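Local coordinates for protein methylase yhhF (PDB 2FPO) that methylates the exocyclic N2 of guanine 966 in 16S rRNA of the assembled 30S particle, using S-adenosyl-L-methionine as methyl donor, at residues L82-D86 with R87-Q91; E159-V162 with E163-L166. All blocks are in the same frame, centred on the assembly; numbering follows the deposited sequence. Where two conformers were deposited one is given.

Overall arrangement
Contact 1 and contact 2 mark the ends of two strands of one seven-stranded sheet, whose strand order 3-2-1-4-5-7-6 identifies the class I methyltransferase fold. Contact 1 (82-91) turns the second strand into the helix after it; contact 2 (159-166) closes the fifth strand with a short 3-10 turn. Their centres are 25 Å apart and their nearest atoms about 13 Å. Between strands 79-83 and 154-161 run strands 57-60 and 123-128, followed by the glycine-rich segment around Gly64 and the DPPF motif beginning at Asp129. Through Glu84 and Gly64, contact 1 lies beside the probable cofactor site. Contact 2 is a surface turn; only its first residue, Glu159, comes near Asp129, carboxylate to carboxylate.

Contact 1 (L82-D86 with R87-Q91); sequences LIEMD and RAVSQ
The carboxylates of Asp86 and Glu84 each present one face to a methyl group of Val89. Over Asp86 lies CG2 of Val89, 3.6 Å from Asp86 CG, and on the same side the amide N of Val89 bonds to Asp86 OD1 at 3.0 Å from above the carboxylate plane. The backbone N of Arg87 lies beyond the opposite face, while Ala88 CB comes against the OD1 end of the group. The other branch of Val89, CG1, sits over the carboxylate of Glu84, 3.8 Å from CD. From the reverse side of that plane, and tilted 29° out of it, the N-H of Asp86 meets Glu84 OE2 on its anti side at 3.0 Å.

Asp86 is thus a worked example of an N-cap: with CG swung away from its own N (chi1 -170°), its carboxylate reaches forward to the open N-H groups of the first turn, accepting from Val89 N. Its carbonyl oxygen starts the helical bonding, taking Ser90 N at 2.8 Å in a nearly straight bond. In the Ser90 conformer given, OG also donates to Asp86 O, 2.7 Å away; the second grip on that oxygen is therefore tentative, and OG has a further, weak bond to Asn109.

In Glu84, CG lies anti to the backbone N (chi1 171°), which brings it to Val89 CG1 at 3.7 Å; the bend at chi2 then turns the carboxylate under that methyl, with OE1 at the backbone N of Gly64. Class I methyltransferases commonly use an acidic residue at this strand end for the cofactor ribose, and the position of Glu84 is consistent with that role. The turn links strand 79-83 to helix 87-99 as the first connection of a beta-alpha-beta unit that returns through strand 105-108, on which Ser90 packs at Val107.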
loop_
_atom_site.group_PDB
_atom_site.type_symbol
_atom_site.label_atom_id
_atom_site.label_comp_id
_atom_site.label_asym_id
_atom_site.label_seq_id
_atom_site.Cartn_x
_atom_site.Cartn_y
_atom_site.Cartn_z
ATOM N N LEU A 82 2.870 5.100 6.329
ATOM C CA LEU A 82 3.545 3.863 5.944
ATOM C C LEU A 82 3.794 3.015 7.195
ATOM O O LEU A 82 4.529 3.420 8.069
ATOM C CB LEU A 82 4.871 4.169 5.225
ATOM C CG LEU A 82 4.764 5.153 4.032
ATOM C CD1 LEU A 82 6.147 5.535 3.497
ATOM C CD2 LEU A 82 3.897 4.597 2.907
ATOM N N ILE A 83 3.179 1.839 7.254
ATOM C CA ILE A 83 3.206 1.007 8.457
ATOM C C ILE A 83 4.160 -0.185 8.234
ATOM O O ILE A 83 4.051 -0.882 7.227
ATOM C CB ILE A 83 1.805 0.431 8.851
ATOM C CG1 ILE A 83 0.696 1.503 8.840
ATOM C CG2 ILE A 83 1.890 -0.254 10.264
ATOM C CD1 ILE A 83 1.067 2.761 9.650
ATOM N N GLU A 84 5.099 -0.387 9.156
ATOM C CA GLU A 84 6.108 -1.409 8.945
ATOM C C GLU A 84 6.559 -1.996 10.259
ATOM O O GLU A 84 7.059 -1.277 11.122
ATOM C CB GLU A 84 7.295 -0.869 8.111
ATOM C CG GLU A 84 8.533 -1.859 8.027
ATOM C CD GLU A 84 8.171 -3.212 7.410
ATOM O OE1 GLU A 84 7.391 -3.218 6.403
ATOM O OE2 GLU A 84 8.614 -4.279 7.939
HETATM N N MSE A 85 6.413 -3.317 10.392
HETATM C CA MSE A 85 6.723 -4.057 11.622
HETATM C C MSE A 85 8.229 -4.129 11.924
HETATM O O MSE A 85 8.635 -4.096 13.084
HETATM C CB MSE A 85 6.120 -5.479 11.547
HETATM C CG MSE A 85 6.077 -6.267 12.878
HETATM SE SE MSE A 85 7.567 -7.537 13.120
HETATM C CE MSE A 85 6.653 -9.153 12.815
ATOM N N ASP A 86 9.044 -4.257 10.879
ATOM C CA ASP A 86 10.493 -4.417 11.051
ATOM C C ASP A 86 11.187 -3.075 11.402
ATOM O O ASP A 86 11.140 -2.118 10.616
ATOM C CB ASP A 86 11.121 -5.039 9.793
ATOM C CG ASP A 86 12.566 -5.458 10.004
ATOM O OD1 ASP A 86 13.438 -4.595 10.300
ATOM O OD2 ASP A 86 12.841 -6.670 9.918
ATOM N N ARG A 87 11.803 -3.018 12.589
ATOM C CA ARG A 87 12.423 -1.770 13.062
ATOM C C ARG A 87 13.539 -1.288 12.110
ATOM O O ARG A 87 13.617 -0.103 11.792
ATOM C CB ARG A 87 12.932 -1.888 14.515
ATOM C CG ARG A 87 13.474 -0.546 15.118
ATOM C CD ARG A 87 14.462 -0.753 16.263
ATOM N NE ARG A 87 15.600 -1.540 15.795
ATOM C CZ ARG A 87 15.987 -2.693 16.330
ATOM N NH1 ARG A 87 17.013 -3.352 15.802
ATOM N NH2 ARG A 87 15.364 -3.178 17.398
ATOM N N ALA A 88 14.422 -2.193 11.692
ATOM C CA ALA A 88 15.497 -1.846 10.761
ATOM C C ALA A 88 14.957 -1.298 9.407
ATOM O O ALA A 88 15.471 -0.319 8.860
ATOM C CB ALA A 88 16.406 -3.034 10.553
ATOM N N VAL A 89 13.912 -1.939 8.893
ATOM C CA VAL A 89 13.296 -1.568 7.642
ATOM C C VAL A 89 12.547 -0.220 7.783
ATOM O O VAL A 89 12.697 0.640 6.910
ATOM C CB VAL A 89 12.344 -2.719 7.139
ATOM C CG1 VAL A 89 11.540 -2.271 5.938
ATOM C CG2 VAL A 89 13.187 -3.980 6.790
ATOM N N SER A 90 11.793 -0.038 8.881
ATOM C CA SER A 90 11.104 1.240 9.178
ATOM C C SER A 90 12.120 2.393 9.229
ATOM O O SER A 90 11.865 3.472 8.714
ATOM C CB SER A 90 10.356 1.230 10.529
ATOM O OG SER A 90 9.581 0.078 10.745
ATOM N N GLN A 91 13.265 2.155 9.868
ATOM C CA GLN A 91 14.352 3.163 9.957
ATOM C C GLN A 91 14.926 3.598 8.590
ATOM O O GLN A 91 15.181 4.793 8.366
ATOM C CB GLN A 91 15.493 2.671 10.878
ATOM C CG GLN A 91 15.145 2.626 12.390
ATOM C CD GLN A 91 16.286 2.072 13.280
ATOM O OE1 GLN A 91 17.289 1.515 12.792
ATOM N NE2 GLN A 91 16.124 2.213 14.607
#

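Contact 2 (E159-V162 with E163-L166); sequences ESEV and ENGL
Asn164 folds back over the strand end that precedes it, its CB only 3.2 Å from the carbonyl O of Glu161. This compact part, made mostly by backbone, ends strand 154-161 of the central sheet, ahead of strand 173-181. Two successive 3-10 bonds close the turn: Asn164 N donates to Glu161 O at 2.9 Å, and Gly165 N to Val162 O at 2.8 Å with 169° at the hydrogen. Gly165 leaves the turn with a positive phi of 77°, a value that suits glycine.

The side-chain layer is looser. With CG beside its own N (chi1 -69°), Asn164 points its amide the way the Glu161 chain runs in the conformer given, the two flat ends almost perpendicular. Ser160 OG reaches Asn164 OD1 in a weak bond of 3.3 Å whose proton may instead serve a water; both residues also touch Arg133. Toward solvent, Val162 is exposed and the Glu163 carboxylate leads away.

With Glu161 ionised, as is likely at the surface, its OE1 and Asn164 OD1 would both be acceptors, and they stay 3.7 Å apart. In this conformer a single water donates to each, 2.6 Å from Glu161 OE1, and solvent supplies the hydrogens the pair lacks.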
loop_
_atom_site.group_PDB
_atom_site.type_symbol
_atom_site.label_atom_id
_atom_site.label_comp_id
_atom_site.label_asym_id
_atom_site.label_seq_id
_atom_site.Cartn_x
_atom_site.Cartn_y
_atom_site.Cartn_z
ATOM N N GLU A 159 -2.639 -7.994 -2.903
ATOM C CA GLU A 159 -1.792 -8.934 -3.589
ATOM C C GLU A 159 -1.881 -10.310 -2.878
ATOM O O GLU A 159 -1.801 -10.400 -1.637
ATOM C CB GLU A 159 -0.365 -8.394 -3.586
ATOM C CG GLU A 159 0.615 -9.245 -4.290
ATOM C CD GLU A 159 1.984 -8.580 -4.438
ATOM O OE1 GLU A 159 2.045 -7.364 -4.757
ATOM O OE2 GLU A 159 2.987 -9.309 -4.252
ATOM N N SER A 160 -2.054 -11.368 -3.674
ATOM C CA SER A 160 -2.261 -12.704 -3.133
ATOM C C SER A 160 -1.946 -13.805 -4.144
ATOM O O SER A 160 -2.209 -13.649 -5.320
ATOM C CB SER A 160 -3.708 -12.839 -2.652
ATOM O OG SER A 160 -3.867 -14.006 -1.870
ATOM N N GLU A 161 -1.406 -14.925 -3.662
ATOM C CA GLU A 161 -1.144 -16.082 -4.514
ATOM C C GLU A 161 -2.456 -16.630 -5.063
ATOM O O GLU A 161 -3.425 -16.792 -4.314
ATOM C CB GLU A 161 -0.406 -17.178 -3.736
ATOM C CG GLU A 161 1.053 -16.872 -3.450
ATOM C CD GLU A 161 1.253 -15.635 -2.573
ATOM O OE1 GLU A 161 0.599 -15.530 -1.501
ATOM O OE2 GLU A 161 2.073 -14.772 -2.966
ATOM N N VAL A 162 -2.479 -16.889 -6.365
ATOM C CA VAL A 162 -3.655 -17.456 -7.062
ATOM C C VAL A 162 -4.264 -18.640 -6.305
ATOM O O VAL A 162 -5.479 -18.688 -6.070
ATOM C CB VAL A 162 -3.298 -17.906 -8.492
ATOM C CG1 VAL A 162 -4.384 -18.802 -9.072
ATOM C CG2 VAL A 162 -3.090 -16.698 -9.367
ATOM N N GLU A 163 -3.389 -19.558 -5.899
ATOM C CA GLU A 163 -3.736 -20.768 -5.157
ATOM C C GLU A 163 -4.674 -20.523 -3.971
ATOM O O GLU A 163 -5.384 -21.444 -3.537
ATOM C CB GLU A 163 -2.450 -21.395 -4.630
ATOM C CG GLU A 163 -2.425 -22.898 -4.636
ATOM C CD GLU A 163 -1.078 -23.441 -4.191
ATOM O OE1 GLU A 163 -0.300 -22.661 -3.594
ATOM O OE2 GLU A 163 -0.808 -24.644 -4.438
ATOM N N ASN A 164 -4.673 -19.286 -3.467
ATOM C CA ASN A 164 -5.465 -18.909 -2.303
ATOM C C ASN A 164 -6.925 -18.675 -2.633
ATOM O O ASN A 164 -7.751 -18.701 -1.735
ATOM C CB ASN A 164 -4.907 -17.641 -1.632
ATOM C CG ASN A 164 -3.559 -17.861 -0.964
ATOM O OD1 ASN A 164 -2.742 -16.934 -0.851
ATOM N ND2 ASN A 164 -3.322 -19.077 -0.502
ATOM N N GLY A 165 -7.232 -18.453 -3.909
ATOM C CA GLY A 165 -8.561 -18.017 -4.331
ATOM C C GLY A 165 -8.822 -16.533 -4.080
ATOM O O GLY A 165 -7.914 -15.776 -3.687
ATOM N N LEU A 166 -10.069 -16.111 -4.289
ATOM C CA LEU A 166 -10.473 -14.736 -3.991
ATOM C C LEU A 166 -10.565 -14.557 -2.485
ATOM O O LEU A 166 -11.144 -15.412 -1.806
ATOM C CB LEU A 166 -11.836 -14.427 -4.610
ATOM C CG LEU A 166 -11.971 -14.405 -6.121
ATOM C CD1 LEU A 166 -13.402 -14.784 -6.479
ATOM C CD2 LEU A 166 -11.587 -13.043 -6.722
HETATM O O HOH W 1 -6.608 -14.639 -1.235
HETATM O O HOH W 2 -0.142 -17.275 0.283
HETATM O O HOH W 3 -5.832 -15.111 -4.721
#